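Non-ribosomal peptide synthetase (Streptomyces halstedii, PDB 3WV4) is an AMP-binding enzyme of the ANL clan, represented here by its N-terminal part, in which helices pack between and around several beta sheets. Local coordinates at residues Q107-F112 with Y250-S255; S349-H354 with D434-F439. One frame throughout, in Å; residues are numbered along the deposited sequence.

Contact 1 lies deep in the chain, its centre about 8 Å from that of the chain, and joins two helices from different beta-alpha-beta units. Contact 2 lies farther out, about 21 Å from the chain's centre, and joins two strands with their adjoining loops across an intervening strand. The residues that touch are buried in both, and both rely on side chains. Contact 1 is purely hydrocarbon, methyl to methyl and methyl to ring edge, whereas contact 2 adds a thioether sulfur and a serine hydroxyl. They share no segment and lie about 28 Å apart between centres, yet helix 215-229 packs on L253 of contact 1 and on I350, a bystander within segment 349-354.

Contact 1. Residues Q107-F112 with Y250-S255; sequences QTVAVF and YKVLIS
V109 and F112, one turn apart on helix 106-116, meet V252 and L253 of helix 246-258 in a buried helix-to-helix interface. Each helix is the crossover of a beta-alpha-beta unit: helix 106-116 links parallel strands 97-101 and 121-124; helix 246-258 links parallel strands 236-239 and 261-264. The contact thus joins the helical layers of two sheets, consistent with the layered alpha/beta architecture of the ANL family. The backbones come nearest at V109 and V252, 7.5 Å between their CA atoms.

Aliphatic packing forms the first pair. V109 and V252 reach toward each other tip to tip, CG1 to CG1 at 3.6 Å. Both valines hold CG1 anti to the backbone N (chi1 -179° and 175°), which turns that methyl toward the other helix while CG2 stays beside the backbone N. V109 also packs on L76 of helix 73-89.

The second pair involves an aromatic edge. L253 crosses F112 at about a right angle, and its CD2 lies in the ring plane, 3.8 Å from F112 CE2 and 4.0 Å from F112 CZ. F122 packs against the same ring.

Within helix 246-258, L253 uses its other methyl too: CD1 sits over the centre of the Y250 ring, 3.8 Å above its plane. K251 O accepts two bonds from S255, one turn later, from opposite faces of its carbonyl plane: from S255 N and, at 2.6 Å, from S255 OG.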
loop_
_atom_site.group_PDB
_atom_site.type_symbol
_atom_site.label_atom_id
_atom_site.label_comp_id
_atom_site.label_asym_id
_atom_site.label_seq_id
_atom_site.Cartn_x
_atom_site.Cartn_y
_atom_site.Cartn_z
ATOM N N GLN A 107 -11.796 -6.140 -8.528
ATOM C CA GLN A 107 -11.121 -6.281 -9.803
ATOM C C GLN A 107 -9.754 -5.681 -9.786
ATOM O O GLN A 107 -8.843 -6.235 -10.342
ATOM C CB GLN A 107 -11.938 -5.630 -10.945
ATOM C CG GLN A 107 -13.238 -6.349 -11.280
ATOM C CD GLN A 107 -14.434 -5.784 -10.527
ATOM O OE1 GLN A 107 -14.436 -5.665 -9.305
ATOM N NE2 GLN A 107 -15.463 -5.442 -11.257
ATOM N N THR A 108 -9.593 -4.536 -9.145
ATOM C CA THR A 108 -8.282 -3.883 -9.085
ATOM C C THR A 108 -7.215 -4.746 -8.368
ATOM O O THR A 108 -6.041 -4.693 -8.694
ATOM C CB THR A 108 -8.400 -2.552 -8.312
ATOM O OG1 THR A 108 -9.563 -1.844 -8.745
ATOM C CG2 THR A 108 -7.199 -1.683 -8.549
ATOM N N VAL A 109 -7.635 -5.522 -7.381
ATOM C CA VAL A 109 -6.708 -6.365 -6.622
ATOM C C VAL A 109 -6.278 -7.567 -7.492
ATOM O O VAL A 109 -5.118 -8.039 -7.424
ATOM C CB VAL A 109 -7.375 -6.836 -5.324
ATOM C CG1 VAL A 109 -6.424 -7.696 -4.489
ATOM C CG2 VAL A 109 -7.805 -5.635 -4.493
ATOM N N ALA A 110 -7.220 -8.021 -8.325
ATOM C CA ALA A 110 -6.964 -9.059 -9.309
ATOM C C ALA A 110 -6.039 -8.574 -10.408
ATOM O O ALA A 110 -5.146 -9.334 -10.847
ATOM C CB ALA A 110 -8.283 -9.580 -9.899
ATOM N N VAL A 111 -6.198 -7.308 -10.819
ATOM C CA VAL A 111 -5.287 -6.698 -11.784
ATOM C C VAL A 111 -3.876 -6.639 -11.192
ATOM O O VAL A 111 -2.897 -7.052 -11.803
ATOM C CB VAL A 111 -5.760 -5.316 -12.213
ATOM C CG1 VAL A 111 -4.717 -4.649 -13.074
ATOM C CG2 VAL A 111 -7.062 -5.424 -12.989
ATOM N N PHE A 112 -3.786 -6.187 -9.967
ATOM C CA PHE A 112 -2.518 -6.111 -9.266
ATOM C C PHE A 112 -1.832 -7.481 -9.204
ATOM O O PHE A 112 -0.707 -7.678 -9.665
ATOM C CB PHE A 112 -2.780 -5.529 -7.875
ATOM C CG PHE A 112 -1.603 -5.544 -6.996
ATOM C CD1 PHE A 112 -0.415 -5.054 -7.434
ATOM C CD2 PHE A 112 -1.658 -6.134 -5.747
ATOM C CE1 PHE A 112 0.707 -5.072 -6.611
ATOM C CE2 PHE A 112 -0.538 -6.204 -4.940
ATOM C CZ PHE A 112 0.635 -5.657 -5.361
ATOM N N TYR A 250 -0.845 -1.770 0.742
ATOM C CA TYR A 250 -0.217 -2.627 1.726
ATOM C C TYR A 250 -1.218 -3.214 2.661
ATOM O O TYR A 250 -0.932 -4.189 3.375
ATOM C CB TYR A 250 0.868 -1.905 2.515
ATOM C CG TYR A 250 2.189 -1.906 1.804
ATOM C CD1 TYR A 250 3.201 -2.730 2.190
ATOM C CD2 TYR A 250 2.385 -1.080 0.717
ATOM C CE1 TYR A 250 4.421 -2.692 1.544
ATOM C CE2 TYR A 250 3.579 -1.031 0.041
ATOM C CZ TYR A 250 4.606 -1.844 0.445
ATOM O OH TYR A 250 5.800 -1.814 -0.221
ATOM N N LYS A 251 -2.400 -2.634 2.674
ATOM C CA LYS A 251 -3.467 -3.280 3.398
ATOM C C LYS A 251 -3.960 -4.462 2.577
ATOM O O LYS A 251 -4.284 -5.489 3.147
ATOM C CB LYS A 251 -4.505 -2.243 3.917
ATOM C CG LYS A 251 -3.944 -1.327 5.107
ATOM C CD LYS A 251 -2.501 -1.647 5.828
ATOM C CE LYS A 251 -1.343 -0.635 5.556
ATOM N NZ LYS A 251 -0.324 -0.175 6.655
ATOM N N VAL A 252 -3.899 -4.374 1.246
ATOM C CA VAL A 252 -4.155 -5.566 0.374
ATOM C C VAL A 252 -3.076 -6.635 0.635
ATOM O O VAL A 252 -3.379 -7.806 0.818
ATOM C CB VAL A 252 -4.071 -5.215 -1.116
ATOM C CG1 VAL A 252 -4.215 -6.464 -1.980
ATOM C CG2 VAL A 252 -5.101 -4.184 -1.500
ATOM N N LEU A 253 -1.806 -6.205 0.698
ATOM C CA LEU A 253 -0.715 -7.170 0.908
ATOM C C LEU A 253 -0.725 -7.810 2.255
ATOM O O LEU A 253 -0.567 -9.053 2.389
ATOM C CB LEU A 253 0.628 -6.514 0.687
ATOM C CG LEU A 253 0.794 -5.956 -0.731
ATOM C CD1 LEU A 253 1.916 -4.897 -0.786
ATOM C CD2 LEU A 253 1.087 -7.089 -1.644
ATOM N N ILE A 254 -0.909 -6.996 3.285
ATOM C CA ILE A 254 -0.863 -7.525 4.625
ATOM C C ILE A 254 -2.093 -8.422 4.908
ATOM O O ILE A 254 -1.954 -9.468 5.592
ATOM C CB ILE A 254 -0.722 -6.417 5.653
ATOM C CG1 ILE A 254 0.679 -5.808 5.512
ATOM C CG2 ILE A 254 -0.968 -6.969 7.048
ATOM C CD1 ILE A 254 0.816 -4.442 6.071
ATOM N N SER A 255 -3.268 -8.036 4.433
ATOM C CA SER A 255 -4.415 -8.935 4.569
ATOM C C SER A 255 -4.090 -10.214 3.909
ATOM O O SER A 255 -4.332 -11.255 4.446
ATOM C CB SER A 255 -5.720 -8.393 3.989
ATOM O OG SER A 255 -5.918 -7.071 4.418
#

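Contact 2. Residues S349-H354 with D434-F439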
loop_
_atom_site.group_PDB
_atom_site.type_symbol
_atom_site.label_atom_id
_atom_site.label_comp_id
_atom_site.label_asym_id
_atom_site.label_seq_id
_atom_site.Cartn_x
_atom_site.Cartn_y
_atom_site.Cartn_z
ATOM N N SER A 349 9.205 3.911 10.736
ATOM C CA SER A 349 9.096 3.617 12.142
ATOM C C SER A 349 7.661 3.365 12.480
ATOM O O SER A 349 6.724 3.898 11.805
ATOM C CB SER A 349 9.597 4.771 13.005
ATOM O OG SER A 349 8.705 5.912 12.886
ATOM N N ILE A 350 7.479 2.527 13.494
ATOM C CA ILE A 350 6.174 2.245 14.081
ATOM C C ILE A 350 6.307 2.190 15.596
ATOM O O ILE A 350 7.257 1.664 16.091
ATOM C CB ILE A 350 5.592 0.883 13.586
ATOM C CG1 ILE A 350 5.400 0.903 12.098
ATOM C CG2 ILE A 350 4.286 0.579 14.315
ATOM C CD1 ILE A 350 4.843 -0.431 11.560
ATOM N N MET A 351 5.390 2.836 16.301
ATOM C CA MET A 351 5.324 2.752 17.717
ATOM C C MET A 351 4.602 1.478 18.027
ATOM O O MET A 351 3.457 1.271 17.622
ATOM C CB MET A 351 4.521 3.874 18.327
ATOM C CG MET A 351 4.628 3.920 19.844
ATOM S SD MET A 351 6.370 4.135 20.438
ATOM C CE MET A 351 6.516 5.856 20.652
ATOM N N PRO A 352 5.243 0.621 18.808
ATOM C CA PRO A 352 4.540 -0.620 19.101
ATOM C C PRO A 352 3.218 -0.390 19.840
ATOM O O PRO A 352 3.205 0.388 20.781
ATOM C CB PRO A 352 5.534 -1.371 20.006
ATOM C CG PRO A 352 6.869 -0.923 19.561
ATOM C CD PRO A 352 6.689 0.541 19.132
ATOM N N PRO A 353 2.144 -1.133 19.465
ATOM C CA PRO A 353 0.809 -0.968 20.049
ATOM C C PRO A 353 0.788 -0.951 21.540
ATOM O O PRO A 353 0.088 -0.093 22.143
ATOM C CB PRO A 353 0.040 -2.163 19.499
ATOM C CG PRO A 353 0.567 -2.290 18.154
ATOM C CD PRO A 353 2.073 -1.958 18.252
ATOM N N HIS A 354 1.511 -1.891 22.158
ATOM C CA HIS A 354 1.563 -1.956 23.602
ATOM C C HIS A 354 2.157 -0.661 24.195
ATOM O O HIS A 354 1.970 -0.425 25.395
ATOM C CB HIS A 354 2.244 -3.288 24.133
ATOM C CG HIS A 354 3.750 -3.296 24.082
ATOM N ND1 HIS A 354 4.457 -3.489 22.921
ATOM C CD2 HIS A 354 4.677 -3.142 25.057
ATOM C CE1 HIS A 354 5.750 -3.400 23.153
ATOM N NE2 HIS A 354 5.917 -3.210 24.453
ATOM N N ASP A 434 17.153 4.531 23.678
ATOM C CA ASP A 434 16.349 3.356 23.436
ATOM C C ASP A 434 16.185 3.064 21.924
ATOM O O ASP A 434 15.874 1.940 21.514
ATOM C CB ASP A 434 15.045 3.503 24.241
ATOM C CG ASP A 434 15.244 3.140 25.725
ATOM O OD1 ASP A 434 15.941 2.123 26.007
ATOM O OD2 ASP A 434 14.711 3.814 26.638
ATOM N N GLY A 435 16.435 4.070 21.076
ATOM C CA GLY A 435 16.307 3.886 19.611
ATOM C C GLY A 435 14.967 4.371 19.075
ATOM O O GLY A 435 14.643 4.133 17.916
ATOM N N PHE A 436 14.203 5.076 19.905
ATOM C CA PHE A 436 12.968 5.670 19.442
ATOM C C PHE A 436 13.227 6.911 18.590
ATOM O O PHE A 436 14.166 7.697 18.839
ATOM C CB PHE A 436 12.128 6.074 20.620
ATOM C CG PHE A 436 11.462 4.913 21.312
ATOM C CD1 PHE A 436 10.198 4.509 20.940
ATOM C CD2 PHE A 436 12.084 4.297 22.376
ATOM C CE1 PHE A 436 9.589 3.439 21.573
ATOM C CE2 PHE A 436 11.486 3.216 23.003
ATOM C CZ PHE A 436 10.211 2.795 22.607
ATOM N N LEU A 437 12.365 7.124 17.624
ATOM C CA LEU A 437 12.543 8.253 16.708
ATOM C C LEU A 437 11.679 9.430 17.081
ATOM O O LEU A 437 10.541 9.274 17.524
ATOM C CB LEU A 437 12.273 7.812 15.281
ATOM C CG LEU A 437 12.358 8.876 14.162
ATOM C CD1 LEU A 437 13.735 9.507 14.030
ATOM C CD2 LEU A 437 11.934 8.216 12.871
ATOM N N TYR A 438 12.273 10.616 16.934
ATOM C CA TYR A 438 11.604 11.893 17.196
ATOM C C TYR A 438 11.912 12.875 16.073
ATOM O O TYR A 438 13.004 12.847 15.471
ATOM C CB TYR A 438 12.129 12.498 18.495
ATOM C CG TYR A 438 11.882 11.652 19.716
ATOM C CD1 TYR A 438 10.761 11.853 20.511
ATOM C CD2 TYR A 438 12.787 10.647 20.084
ATOM C CE1 TYR A 438 10.532 11.094 21.620
ATOM C CE2 TYR A 438 12.552 9.869 21.194
ATOM C CZ TYR A 438 11.408 10.097 21.932
ATOM O OH TYR A 438 11.216 9.366 23.020
ATOM N N PHE A 439 10.984 13.778 15.823
ATOM C CA PHE A 439 11.249 14.931 14.939
ATOM C C PHE A 439 11.966 16.115 15.577
ATOM O O PHE A 439 11.891 16.315 16.792
ATOM C CB PHE A 439 9.941 15.386 14.290
ATOM C CG PHE A 439 9.409 14.389 13.329
ATOM C CD1 PHE A 439 10.267 13.759 12.454
ATOM C CD2 PHE A 439 8.060 14.101 13.280
ATOM C CE1 PHE A 439 9.782 12.842 11.544
ATOM C CE2 PHE A 439 7.568 13.192 12.369
ATOM C CZ PHE A 439 8.433 12.552 11.508
#
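A Met-aromatic contact between M351 and F436 fastens the loop after strand 349-350 to the segment leading into strand 437-439; the two strands lie either side of strand 362-366 within a mixed sheet and pair antiparallel with it. The sulfur comes to the edge of the ring: M351 SD is 3.5 Å from F436 CE1 and 4.7 Å from the ring centroid, 77° off the ring normal. The methyl rises out of the ring plane beside that edge, with M351 CE 3.9 Å from F436 CD1. M351 starts with CG anti to its backbone N (chi1 -171°) and then bends at chi2 and chi3, which brings its end to the ring although its CB does not point there. S349 and L437 do aim at each other, their CA atoms 7.4 Å apart. L437 CD2 lies 4.0 Å from S349 OG, whose hydroxyl hydrogen-bonds to V363 O of the strand between them.

Strand 362-366 is thus the common partner: I350 pairs with L365, and L437 with V363 and G364, through backbone hydrogen bonds. Strand 335-340 borders S349 and M351, Y340 also touching L437, while I350 packs on helix 215-229.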